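Local coordinates for 11S globulin seed storage protein (Amaranthus hypochondriacus, PDB 3QAC) that probably serves as a nutrient reservoir laid down in the seed, built as an oligomer of two-cupin subunits, at residues Ala337-Leu342 with Ala406-Leu411; Leu287-Asp292 with Phe313-Leu318; Arg46-Ser51 with Asn343-Met348; Ala70-Tyr75 with Ala160-Asp165. One frame throughout, in Å; residues are numbered along the deposited sequence.

Contact 1 of 4, residues Ala337-Leu342 with Ala406-Leu411; sequences APHYNL and AMFQSL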
loop_
_atom_site.group_PDB
_atom_site.type_symbol
_atom_site.label_atom_id
_atom_site.label_comp_id
_atom_site.label_asym_id
_atom_site.label_seq_id
_atom_site.Cartn_x
_atom_site.Cartn_y
_atom_site.Cartn_z
ATOM N N ALA A 337 -11.133 5.477 -29.524
ATOM C CA ALA A 337 -12.386 4.828 -29.192
ATOM C C ALA A 337 -12.705 4.941 -27.711
ATOM O O ALA A 337 -11.807 5.041 -26.878
ATOM C CB ALA A 337 -12.363 3.377 -29.598
ATOM N N PRO A 338 -13.998 4.911 -27.381
ATOM C CA PRO A 338 -14.356 4.900 -25.967
ATOM C C PRO A 338 -13.573 3.784 -25.292
ATOM O O PRO A 338 -13.540 2.671 -25.798
ATOM C CB PRO A 338 -15.848 4.562 -25.988
ATOM C CG PRO A 338 -16.324 5.017 -27.326
ATOM C CD PRO A 338 -15.170 4.745 -28.255
ATOM N N HIS A 339 -12.929 4.096 -24.181
ATOM C CA HIS A 339 -12.155 3.112 -23.458
ATOM C C HIS A 339 -12.192 3.480 -21.996
ATOM O O HIS A 339 -12.601 4.582 -21.628
ATOM C CB HIS A 339 -10.703 3.127 -23.920
ATOM C CG HIS A 339 -10.063 4.469 -23.790
ATOM N ND1 HIS A 339 -10.393 5.525 -24.609
ATOM C CD2 HIS A 339 -9.137 4.940 -22.922
ATOM C CE1 HIS A 339 -9.689 6.586 -24.260
ATOM N NE2 HIS A 339 -8.917 6.257 -23.240
ATOM N N TYR A 340 -11.761 2.546 -21.162
ATOM C CA TYR A 340 -11.603 2.832 -19.763
ATOM C C TYR A 340 -10.289 2.273 -19.307
ATOM O O TYR A 340 -9.818 1.279 -19.829
ATOM C CB TYR A 340 -12.747 2.229 -18.973
ATOM C CG TYR A 340 -12.682 0.727 -18.798
ATOM C CD1 TYR A 340 -13.138 -0.131 -19.784
ATOM C CD2 TYR A 340 -12.200 0.185 -17.630
ATOM C CE1 TYR A 340 -13.106 -1.502 -19.601
ATOM C CE2 TYR A 340 -12.168 -1.164 -17.429
ATOM C CZ TYR A 340 -12.620 -2.015 -18.412
ATOM O OH TYR A 340 -12.570 -3.374 -18.193
ATOM N N ASN A 341 -9.693 2.929 -18.338
ATOM C CA ASN A 341 -8.468 2.458 -17.756
ATOM C C ASN A 341 -8.793 1.504 -16.612
ATOM O O ASN A 341 -9.604 1.837 -15.722
ATOM C CB ASN A 341 -7.650 3.651 -17.296
ATOM C CG ASN A 341 -7.323 4.608 -18.455
ATOM O OD1 ASN A 341 -6.266 4.483 -19.086
ATOM N ND2 ASN A 341 -8.239 5.554 -18.749
ATOM N N LEU A 342 -8.172 0.321 -16.644
ATOM C CA LEU A 342 -8.504 -0.748 -15.696
ATOM C C LEU A 342 -8.023 -0.445 -14.310
ATOM O O LEU A 342 -8.684 -0.781 -13.328
ATOM C CB LEU A 342 -7.859 -2.084 -16.066
ATOM C CG LEU A 342 -8.035 -2.852 -17.372
ATOM C CD1 LEU A 342 -8.363 -4.321 -17.073
ATOM C CD2 LEU A 342 -9.020 -2.231 -18.326
ATOM N N ALA A 406 -0.291 0.989 -16.050
ATOM C CA ALA A 406 -1.714 1.201 -16.227
ATOM C C ALA A 406 -2.091 0.590 -17.570
ATOM O O ALA A 406 -1.367 0.710 -18.552
ATOM C CB ALA A 406 -2.050 2.695 -16.194
ATOM N N MET A 407 -3.227 -0.080 -17.596
ATOM C CA MET A 407 -3.685 -0.760 -18.776
ATOM C C MET A 407 -5.047 -0.185 -19.047
ATOM O O MET A 407 -5.796 0.061 -18.110
ATOM C CB MET A 407 -3.875 -2.230 -18.447
ATOM C CG MET A 407 -3.749 -3.146 -19.617
ATOM S SD MET A 407 -2.182 -4.019 -19.468
ATOM C CE MET A 407 -1.219 -3.239 -20.773
ATOM N N PHE A 408 -5.394 0.013 -20.307
ATOM C CA PHE A 408 -6.746 0.423 -20.595
ATOM C C PHE A 408 -7.400 -0.590 -21.495
ATOM O O PHE A 408 -6.736 -1.475 -22.008
ATOM C CB PHE A 408 -6.791 1.819 -21.209
ATOM C CG PHE A 408 -6.242 1.891 -22.598
ATOM C CD1 PHE A 408 -7.009 1.512 -23.681
ATOM C CD2 PHE A 408 -4.971 2.366 -22.824
ATOM C CE1 PHE A 408 -6.507 1.602 -24.970
ATOM C CE2 PHE A 408 -4.457 2.447 -24.117
ATOM C CZ PHE A 408 -5.228 2.075 -25.184
ATOM N N GLN A 409 -8.709 -0.473 -21.668
ATOM C CA GLN A 409 -9.417 -1.341 -22.575
ATOM C C GLN A 409 -10.306 -0.512 -23.460
ATOM O O GLN A 409 -11.179 0.215 -22.975
ATOM C CB GLN A 409 -10.268 -2.369 -21.825
ATOM C CG GLN A 409 -11.351 -2.977 -22.711
ATOM C CD GLN A 409 -11.776 -4.376 -22.279
ATOM O OE1 GLN A 409 -11.130 -5.361 -22.625
ATOM N NE2 GLN A 409 -12.875 -4.466 -21.538
ATOM N N SER A 410 -10.084 -0.616 -24.760
ATOM C CA SER A 410 -10.994 -0.031 -25.723
ATOM C C SER A 410 -12.313 -0.778 -25.668
ATOM O O SER A 410 -12.360 -1.962 -25.364
ATOM C CB SER A 410 -10.405 -0.105 -27.127
ATOM O OG SER A 410 -9.129 0.509 -27.149
ATOM N N LEU A 411 -13.391 -0.083 -25.958
ATOM C CA LEU A 411 -14.685 -0.727 -25.985
ATOM C C LEU A 411 -15.007 -1.107 -27.418
ATOM O O LEU A 411 -15.664 -2.111 -27.663
ATOM C CB LEU A 411 -15.728 0.215 -25.416
ATOM C CG LEU A 411 -15.297 0.708 -24.033
ATOM C CD1 LEU A 411 -16.125 1.916 -23.585
ATOM C CD2 LEU A 411 -15.387 -0.431 -23.025
HETATM O O HOH W 1 -9.547 3.057 -27.275
#
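With chi1 at 56° in His339 and 70° in Phe408, each ring is held between its own backbone N and carbonyl carbon, and the two rings meet across adjacent strands of the C-terminal cupin. There, strands 339-341 and 408-410 run antiparallel. The pair is T-shaped: the edge of His339 is directed at the face of Phe408, with planes 62° apart and centroids 5.3 Å apart. The imidazole is fixed in rotation because His339 ND1 donates, close to the ring plane, to Ala337 O at 2.7 Å. His339 with Ser410 and Asn341 with Phe408 are non-hydrogen-bonded pairs. Between them lies the hydrogen-bonded pair Tyr340-Gln409, where Gln409 N reaches Tyr340 O at 2.8 Å and Tyr340 N reaches Gln409 O at 3.0 Å. Leu411 N to Pro338 O and Leu342 N to Met407 O extend the ladder at its two ends. On the other face of the sheet Tyr340 runs beside Gln409, its CE1 3.7 Å from Gln409 CB, while Leu411 CD2 meets the phenol near the ring plane. This face looks onto the second subunit, where Tyr340 OH bonds to Gly145 O and its ring stacks with Phe67 of that subunit. A serine in place of Tyr340 would probably leave Gly145 O of the second subunit without its phenol partner and Phe67 of that subunit without its stack. One water joins the segments, 3.0 Å from Ala337 O and 2.6 Å from Ser410 OG.

Contact 2 of 4, residues Leu287-Asp292 with Phe313-Leu318; sequences LAVNVD and FNLPIL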
loop_
_atom_site.group_PDB
_atom_site.type_symbol
_atom_site.label_atom_id
_atom_site.label_comp_id
_atom_site.label_asym_id
_atom_site.label_seq_id
_atom_site.Cartn_x
_atom_site.Cartn_y
_atom_site.Cartn_z
ATOM N N LEU A 287 16.436 7.385 -16.630
ATOM C CA LEU A 287 15.290 7.775 -15.813
ATOM C C LEU A 287 14.238 8.506 -16.639
ATOM O O LEU A 287 13.366 9.188 -16.091
ATOM C CB LEU A 287 15.732 8.656 -14.643
ATOM C CG LEU A 287 16.405 7.896 -13.504
ATOM C CD1 LEU A 287 16.866 8.859 -12.444
ATOM C CD2 LEU A 287 15.435 6.895 -12.924
ATOM N N ALA A 288 14.336 8.364 -17.958
ATOM C CA ALA A 288 13.412 9.012 -18.876
ATOM C C ALA A 288 13.259 8.196 -20.148
ATOM O O ALA A 288 14.144 7.440 -20.509
ATOM C CB ALA A 288 13.896 10.398 -19.214
ATOM N N VAL A 289 12.113 8.325 -20.806
ATOM C CA VAL A 289 12.011 7.934 -22.206
ATOM C C VAL A 289 11.261 9.020 -22.990
ATOM O O VAL A 289 10.288 9.599 -22.515
ATOM C CB VAL A 289 11.371 6.524 -22.450
ATOM C CG1 VAL A 289 11.324 5.681 -21.185
ATOM C CG2 VAL A 289 9.995 6.657 -23.077
ATOM N N ASN A 290 11.742 9.308 -24.190
ATOM C CA ASN A 290 11.109 10.307 -25.020
ATOM C C ASN A 290 9.939 9.691 -25.780
ATOM O O ASN A 290 10.118 8.761 -26.569
ATOM C CB ASN A 290 12.122 10.914 -25.968
ATOM C CG ASN A 290 11.646 12.198 -26.554
ATOM O OD1 ASN A 290 10.714 12.205 -27.348
ATOM N ND2 ASN A 290 12.269 13.308 -26.162
ATOM N N VAL A 291 8.735 10.189 -25.520
ATOM C CA VAL A 291 7.537 9.602 -26.112
ATOM C C VAL A 291 7.261 10.193 -27.485
ATOM O O VAL A 291 6.298 9.821 -28.149
ATOM C CB VAL A 291 6.292 9.777 -25.214
ATOM C CG1 VAL A 291 6.404 8.891 -23.995
ATOM C CG2 VAL A 291 6.140 11.214 -24.817
ATOM N N ASP A 292 8.113 11.118 -27.912
ATOM C CA ASP A 292 8.009 11.644 -29.271
ATOM C C ASP A 292 8.724 10.748 -30.289
ATOM O O ASP A 292 8.728 11.023 -31.489
ATOM C CB ASP A 292 8.516 13.079 -29.326
ATOM C CG ASP A 292 7.475 14.059 -28.855
ATOM O OD1 ASP A 292 6.301 13.626 -28.786
ATOM O OD2 ASP A 292 7.812 15.242 -28.584
ATOM N N PHE A 313 8.553 -1.387 -18.337
ATOM C CA PHE A 313 9.386 -2.112 -19.301
ATOM C C PHE A 313 10.350 -1.197 -20.049
ATOM O O PHE A 313 11.521 -1.521 -20.200
ATOM C CB PHE A 313 8.519 -2.928 -20.261
ATOM C CG PHE A 313 7.476 -3.730 -19.554
ATOM C CD1 PHE A 313 7.834 -4.849 -18.814
ATOM C CD2 PHE A 313 6.146 -3.337 -19.573
ATOM C CE1 PHE A 313 6.876 -5.577 -18.125
ATOM C CE2 PHE A 313 5.175 -4.059 -18.895
ATOM C CZ PHE A 313 5.542 -5.181 -18.164
ATOM N N ASN A 314 9.885 -0.043 -20.499
ATOM C CA ASN A 314 10.823 0.886 -21.101
ATOM C C ASN A 314 11.392 1.875 -20.090
ATOM O O ASN A 314 12.404 2.516 -20.350
ATOM C CB ASN A 314 10.216 1.594 -22.314
ATOM C CG ASN A 314 8.842 2.161 -22.025
ATOM O OD1 ASN A 314 7.980 2.213 -22.900
ATOM N ND2 ASN A 314 8.628 2.563 -20.790
ATOM N N LEU A 315 10.742 1.999 -18.935
ATOM C CA LEU A 315 11.273 2.833 -17.854
ATOM C C LEU A 315 11.186 2.051 -16.550
ATOM O O LEU A 315 10.195 2.152 -15.808
ATOM C CB LEU A 315 10.518 4.162 -17.763
ATOM C CG LEU A 315 11.212 5.287 -16.984
ATOM C CD1 LEU A 315 12.710 5.235 -17.165
ATOM C CD2 LEU A 315 10.695 6.643 -17.399
ATOM N N PRO A 316 12.223 1.241 -16.274
ATOM C CA PRO A 316 12.182 0.260 -15.176
ATOM C C PRO A 316 11.987 0.890 -13.799
ATOM O O PRO A 316 11.361 0.279 -12.942
ATOM C CB PRO A 316 13.545 -0.445 -15.275
ATOM C CG PRO A 316 13.962 -0.255 -16.728
ATOM C CD PRO A 316 13.460 1.135 -17.070
ATOM N N ILE A 317 12.505 2.097 -13.601
ATOM C CA ILE A 317 12.327 2.791 -12.332
ATOM C C ILE A 317 10.827 2.884 -11.983
ATOM O O ILE A 317 10.451 2.883 -10.814
ATOM C CB ILE A 317 13.001 4.186 -12.363
ATOM C CG1 ILE A 317 13.011 4.835 -10.984
ATOM C CG2 ILE A 317 12.315 5.103 -13.354
ATOM C CD1 ILE A 317 13.639 3.998 -9.915
ATOM N N LEU A 318 9.965 2.912 -12.993
ATOM C CA LEU A 318 8.543 3.032 -12.729
ATOM C C LEU A 318 8.036 1.836 -11.946
ATOM O O LEU A 318 6.913 1.848 -11.437
ATOM C CB LEU A 318 7.753 3.184 -14.026
ATOM C CG LEU A 318 8.117 4.452 -14.783
ATOM C CD1 LEU A 318 7.300 4.569 -16.062
ATOM C CD2 LEU A 318 7.910 5.642 -13.868
#
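Leu315 O accepts a hydrogen bond from Leu318 N at 2.9 Å, closing a type I turn whose first and third residues, Leu315 and Ile317, press against strand 288-290 and the residue before it. No hydrogen bond crosses between the segments, so the contact rests on van der Waals packing, mostly between apolar side chains. The touching parts run in nearly opposite directions, 158° apart, yet Ala288 CA and Leu315 CA stay 6.6 Å from each other, too far for a beta bridge; side chains fill the interval. Leu315 has CG anti to its backbone N (chi1 -162°), which carries both methyls over the peptide joining Leu287 to Ala288: Leu315 CD1 lies 3.6 Å from Ala288 N. From the strand, Val289 CG1 comes to 3.8 Å from Leu315 CB, and the same methyl rests against Asn314 O at 3.4 Å. Leu287 and Ile317 meet with their long directions inclined to one another; Leu287 CD2 is 3.6 Å from Ile317 CG2 and also touches CB and CG1. Farther along, an Asx turn ends the strand, Asp292 N donating to Asn290 OD1 at 2.9 Å. Strand 288-290 is an outermost strand, within this chain, of the N-terminal cupin's sheet and bonds to strand 138-142. The turn Leu315-Leu318 leads into helix 318-321 and also packs on both sides of the cupin junction, Ile317 on Ala141 of strand 138-142 and Leu315 on Val310 of strand 305-310.

Contact 3 of 4, residues Arg46-Ser51 with Asn343-Met348; sequences RCAGVS and NAHNIM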
loop_
_atom_site.group_PDB
_atom_site.type_symbol
_atom_site.label_atom_id
_atom_site.label_comp_id
_atom_site.label_asym_id
_atom_site.label_seq_id
_atom_site.Cartn_x
_atom_site.Cartn_y
_atom_site.Cartn_z
ATOM N N ARG A 46 -8.589 15.302 -5.537
ATOM C CA ARG A 46 -8.631 14.640 -4.250
ATOM C C ARG A 46 -8.868 13.151 -4.494
ATOM O O ARG A 46 -8.236 12.301 -3.880
ATOM C CB ARG A 46 -9.721 15.257 -3.347
ATOM C CG ARG A 46 -9.392 16.682 -2.901
ATOM C CD ARG A 46 -10.233 17.144 -1.705
ATOM N NE ARG A 46 -11.551 17.616 -2.128
ATOM C CZ ARG A 46 -12.683 16.965 -1.883
ATOM N NH1 ARG A 46 -12.640 15.817 -1.199
ATOM N NH2 ARG A 46 -13.852 17.457 -2.314
ATOM N N CYS A 47 -9.785 12.853 -5.404
ATOM C CA CYS A 47 -10.073 11.490 -5.788
ATOM C C CYS A 47 -8.812 10.789 -6.329
ATOM O O CYS A 47 -8.537 9.647 -5.974
ATOM C CB CYS A 47 -11.172 11.475 -6.851
ATOM S SG CYS A 47 -11.446 9.843 -7.586
ATOM N N ALA A 48 -8.061 11.481 -7.190
ATOM C CA ALA A 48 -6.889 10.910 -7.844
ATOM C C ALA A 48 -5.696 10.898 -6.902
ATOM O O ALA A 48 -4.805 10.068 -7.022
ATOM C CB ALA A 48 -6.558 11.679 -9.110
ATOM N N GLY A 49 -5.694 11.819 -5.945
ATOM C CA GLY A 49 -4.618 11.890 -4.970
ATOM C C GLY A 49 -3.340 12.388 -5.609
ATOM O O GLY A 49 -2.249 11.862 -5.370
ATOM N N VAL A 50 -3.472 13.409 -6.445
ATOM C CA VAL A 50 -2.308 13.969 -7.096
ATOM C C VAL A 50 -2.411 15.464 -7.111
ATOM O O VAL A 50 -3.455 16.039 -6.794
ATOM C CB VAL A 50 -2.167 13.468 -8.534
ATOM C CG1 VAL A 50 -2.087 11.928 -8.562
ATOM C CG2 VAL A 50 -3.317 13.969 -9.382
ATOM N N SER A 51 -1.301 16.091 -7.441
ATOM C CA SER A 51 -1.283 17.510 -7.708
ATOM C C SER A 51 -0.558 17.669 -9.028
ATOM O O SER A 51 0.213 16.807 -9.447
ATOM C CB SER A 51 -0.568 18.271 -6.603
ATOM O OG SER A 51 -1.287 18.197 -5.373
ATOM N N ASN A 343 -6.853 0.170 -14.218
ATOM C CA ASN A 343 -6.126 0.121 -12.962
ATOM C C ASN A 343 -5.707 1.459 -12.365
ATOM O O ASN A 343 -5.128 1.505 -11.287
ATOM C CB ASN A 343 -4.916 -0.832 -13.093
ATOM C CG ASN A 343 -4.331 -0.844 -14.490
ATOM O OD1 ASN A 343 -4.412 0.147 -15.224
ATOM N ND2 ASN A 343 -3.741 -1.975 -14.878
ATOM N N ALA A 344 -6.001 2.546 -13.048
ATOM C CA ALA A 344 -5.337 3.797 -12.726
ATOM C C ALA A 344 -6.206 5.020 -13.054
ATOM O O ALA A 344 -7.029 4.987 -13.987
ATOM C CB ALA A 344 -4.010 3.879 -13.484
ATOM N N HIS A 345 -6.021 6.084 -12.273
ATOM C CA HIS A 345 -6.572 7.388 -12.621
ATOM C C HIS A 345 -5.722 7.916 -13.740
ATOM O O HIS A 345 -4.523 7.688 -13.801
ATOM C CB HIS A 345 -6.507 8.394 -11.455
ATOM C CG HIS A 345 -7.320 7.991 -10.271
ATOM N ND1 HIS A 345 -8.696 8.093 -10.245
ATOM C CD2 HIS A 345 -6.960 7.465 -9.079
ATOM C CE1 HIS A 345 -9.147 7.639 -9.092
ATOM N NE2 HIS A 345 -8.115 7.259 -8.362
ATOM N N ASN A 346 -6.345 8.679 -14.608
ATOM C CA ASN A 346 -5.631 9.218 -15.722
ATOM C C ASN A 346 -5.702 10.735 -15.701
ATOM O O ASN A 346 -6.778 11.317 -15.879
ATOM C CB ASN A 346 -6.273 8.675 -16.978
ATOM C CG ASN A 346 -5.425 8.881 -18.150
ATOM O OD1 ASN A 346 -4.826 9.938 -18.286
ATOM N ND2 ASN A 346 -5.332 7.869 -19.013
ATOM N N ILE A 347 -4.578 11.384 -15.457
ATOM C CA ILE A 347 -4.576 12.829 -15.500
ATOM C C ILE A 347 -4.164 13.184 -16.901
ATOM O O ILE A 347 -2.983 13.196 -17.226
ATOM C CB ILE A 347 -3.651 13.494 -14.456
ATOM C CG1 ILE A 347 -4.184 13.261 -13.045
ATOM C CG2 ILE A 347 -3.598 14.996 -14.673
ATOM C CD1 ILE A 347 -4.211 11.773 -12.617
ATOM N N MET A 348 -5.159 13.420 -17.741
ATOM C CA MET A 348 -4.898 13.771 -19.119
ATOM C C MET A 348 -4.746 15.266 -19.334
ATOM O O MET A 348 -5.706 16.030 -19.258
ATOM C CB MET A 348 -5.992 13.273 -20.037
ATOM C CG MET A 348 -5.834 13.930 -21.383
ATOM S SD MET A 348 -6.979 13.298 -22.556
ATOM C CE MET A 348 -8.498 13.674 -21.710
#
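His345 comes first among the touching residues of 343-348, laying its ring against helix 43-48 where the N-terminal cupin meets the C-terminal one of the same chain. Its CG stands anti to the carbonyl carbon (chi1 -63°), which presents one ring face to Ala48. Ala48 CA sits over that face in a CH-pi contact, 3.8 Å from the ring centroid and 14° off the normal. Cys47 SG approaches obliquely and is 3.5 Å from His345 CE1; a disulfide to Cys14 restrains this sulfur. Cys47 O lies near His345 NE2, but the angle is too poor for a hydrogen bond, and NE2 instead bonds to Gln172 O of the second subunit. The imidazole therefore links an interdomain face with an intersubunit one. An alanine at His345 would probably leave Gln172 O of that subunit without its partner and open a gap beside the disulfide and Ala48. Asn346 then turns its side chain from the helix, as expected of alternation at the start of strand 346-351. Ile347 returns to the contact, its CD1 reaching Ala48 CB at 4.2 Å. By then the first segment has left the helix, Gly49 with positive phi (71°) leading it on to Val50. Val50 and Ile347 pass alongside one another head to tail, with Val50 CG2 3.8 Å from Ile347 CG1.

Contact 4 of 4, residues Ala70-Tyr75 with Ala160-Asp165; sequences APELIY and AVILID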
loop_
_atom_site.group_PDB
_atom_site.type_symbol
_atom_site.label_atom_id
_atom_site.label_comp_id
_atom_site.label_asym_id
_atom_site.label_seq_id
_atom_site.Cartn_x
_atom_site.Cartn_y
_atom_site.Cartn_z
ATOM N N ALA A 70 6.779 13.224 -2.348
ATOM C CA ALA A 70 6.087 12.404 -3.354
ATOM C C ALA A 70 6.911 12.197 -4.634
ATOM O O ALA A 70 7.659 13.086 -5.034
ATOM C CB ALA A 70 4.749 13.017 -3.701
ATOM N N PRO A 71 6.754 11.030 -5.294
ATOM C CA PRO A 71 7.415 10.790 -6.580
ATOM C C PRO A 71 6.754 11.670 -7.626
ATOM O O PRO A 71 5.589 12.029 -7.466
ATOM C CB PRO A 71 7.074 9.322 -6.901
ATOM C CG PRO A 71 6.320 8.790 -5.739
ATOM C CD PRO A 71 5.809 9.957 -4.958
ATOM N N GLU A 72 7.475 11.999 -8.686
ATOM C CA GLU A 72 6.929 12.856 -9.718
ATOM C C GLU A 72 7.168 12.235 -11.059
ATOM O O GLU A 72 8.171 11.572 -11.274
ATOM C CB GLU A 72 7.622 14.207 -9.726
ATOM C CG GLU A 72 7.624 14.928 -8.411
ATOM C CD GLU A 72 8.261 16.268 -8.561
ATOM O OE1 GLU A 72 9.357 16.325 -9.150
ATOM O OE2 GLU A 72 7.656 17.271 -8.133
ATOM N N LEU A 73 6.232 12.488 -11.950
ATOM C CA LEU A 73 6.312 12.117 -13.331
ATOM C C LEU A 73 6.341 13.433 -14.058
ATOM O O LEU A 73 5.422 14.246 -13.920
ATOM C CB LEU A 73 5.063 11.341 -13.719
ATOM C CG LEU A 73 5.293 10.097 -14.558
ATOM C CD1 LEU A 73 6.376 9.245 -13.913
ATOM C CD2 LEU A 73 3.999 9.325 -14.677
ATOM N N ILE A 74 7.397 13.651 -14.826
ATOM C CA ILE A 74 7.614 14.919 -15.494
ATOM C C ILE A 74 7.576 14.754 -17.014
ATOM O O ILE A 74 8.243 13.893 -17.578
ATOM C CB ILE A 74 8.964 15.488 -15.092
ATOM C CG1 ILE A 74 9.059 15.549 -13.562
ATOM C CG2 ILE A 74 9.155 16.844 -15.716
ATOM C CD1 ILE A 74 10.444 15.661 -13.000
ATOM N N TYR A 75 6.775 15.571 -17.678
ATOM C CA TYR A 75 6.814 15.628 -19.122
ATOM C C TYR A 75 7.373 16.978 -19.537
ATOM O O TYR A 75 6.917 18.025 -19.071
ATOM C CB TYR A 75 5.434 15.409 -19.719
ATOM C CG TYR A 75 5.387 15.574 -21.218
ATOM C CD1 TYR A 75 5.908 14.604 -22.055
ATOM C CD2 TYR A 75 4.798 16.686 -21.795
ATOM C CE1 TYR A 75 5.868 14.741 -23.418
ATOM C CE2 TYR A 75 4.746 16.832 -23.164
ATOM C CZ TYR A 75 5.282 15.860 -23.969
ATOM O OH TYR A 75 5.234 15.995 -25.331
ATOM N N ALA A 160 7.897 22.073 -18.255
ATOM C CA ALA A 160 7.660 20.747 -17.724
ATOM C C ALA A 160 6.289 20.676 -17.039
ATOM O O ALA A 160 5.890 21.560 -16.263
ATOM C CB ALA A 160 8.773 20.373 -16.768
ATOM N N VAL A 161 5.554 19.629 -17.371
ATOM C CA VAL A 161 4.288 19.386 -16.739
ATOM C C VAL A 161 4.531 18.243 -15.779
ATOM O O VAL A 161 4.981 17.153 -16.148
ATOM C CB VAL A 161 3.188 19.066 -17.761
ATOM C CG1 VAL A 161 1.893 18.766 -17.064
ATOM C CG2 VAL A 161 3.015 20.244 -18.718
ATOM N N ILE A 162 4.263 18.530 -14.522
ATOM C CA ILE A 162 4.671 17.668 -13.444
ATOM C C ILE A 162 3.476 17.094 -12.709
ATOM O O ILE A 162 2.685 17.829 -12.119
ATOM C CB ILE A 162 5.558 18.462 -12.495
ATOM C CG1 ILE A 162 6.751 19.024 -13.283
ATOM C CG2 ILE A 162 5.989 17.611 -11.312
ATOM C CD1 ILE A 162 7.675 19.917 -12.492
ATOM N N LEU A 163 3.317 15.781 -12.774
ATOM C CA LEU A 163 2.390 15.119 -11.877
ATOM C C LEU A 163 3.106 14.779 -10.577
ATOM O O LEU A 163 4.190 14.160 -10.584
ATOM C CB LEU A 163 1.813 13.852 -12.495
ATOM C CG LEU A 163 0.909 13.146 -11.485
ATOM C CD1 LEU A 163 -0.542 13.440 -11.789
ATOM C CD2 LEU A 163 1.158 11.654 -11.485
ATOM N N ILE A 164 2.499 15.192 -9.467
ATOM C CA ILE A 164 3.027 14.905 -8.139
ATOM C C ILE A 164 2.084 13.955 -7.435
ATOM O O ILE A 164 0.955 14.319 -7.106
ATOM C CB ILE A 164 3.172 16.161 -7.283
ATOM C CG1 ILE A 164 3.866 17.274 -8.075
ATOM C CG2 ILE A 164 3.928 15.838 -6.001
ATOM C CD1 ILE A 164 3.982 18.555 -7.311
ATOM N N ASP A 165 2.548 12.732 -7.200
ATOM C CA ASP A 165 1.650 11.677 -6.774
ATOM C C ASP A 165 1.624 11.581 -5.261
ATOM O O ASP A 165 2.235 10.684 -4.669
ATOM C CB ASP A 165 2.065 10.352 -7.399
ATOM C CG ASP A 165 1.209 9.218 -6.933
ATOM O OD1 ASP A 165 0.071 9.521 -6.517
ATOM O OD2 ASP A 165 1.667 8.045 -6.972
#
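Glu72 and Ile164 extend alongside each other in a common direction, and Ile74 does likewise with Ile162, so one face of this strand pair carries two cross-strand pairs. Glu72, extended beyond CG, passes between the two isoleucines of the other strand: Glu72 OE2 is 3.6 Å from Ile162 CG2 and 3.8 Å from Ile164 CG1. A buried carboxylate among aliphatic carbons needs a partner, and OE2 has one in a salt bridge to Arg180, which would be expected to keep it ionised. Next along this face, Ile74 CG2 touches Ala160 CB at 3.7 Å and Ile162 CG1 at 4.1 Å. The opposite face bears Leu73 and Tyr75 with Leu163 and Val161. Leu73 CB and Leu163 CB are 4.3 Å apart, and both side chains pack on Phe400. Tyr75, CG anti to the backbone N (chi1 175°), turns its ring away from the partner strand towards the C-terminal cupin, where OH bonds to Lys327. The axes of strands 72-75 and 160-164 run antiparallel, 161° between their directions. Five backbone hydrogen bonds join them and the residues flanking them. Val161 N to Tyr75 O measures 2.7 Å. Asp165 N to Pro71 O, almost straight, measures 3.1 Å. Strands 72-78 and 158-164 are thus central neighbours in an antiparallel sheet of the N-terminal cupin barrel, one face turned to strand 180-182 of its own domain and the other joined to the second cupin, as in the bicupin fold of 11S globulins.

Contact 4 lies nearest the middle of the chain, its centre about 12 Å from that of contact 3 and about 14 Å from that of contact 2. It touches both: Ser51 O meets Ile164 N, adding strand 51-57 beside strand 158-164, and Val291, just past edge strand 288-290 of the same sheet, packs on Tyr75. Contact 1 lies farther off, its centre about 22 Å from that of contact 4, and belongs to the other cupin; it touches contact 3 where Ala406 packs on Ala344. Along the chain, contacts 4 and 2 nest inside the loop that contact 3 closes, whereas contacts 1 and 3 cross. Contacts 2 and 3 both join the two cupins, while contacts 1 and 3 also reach the second subunit.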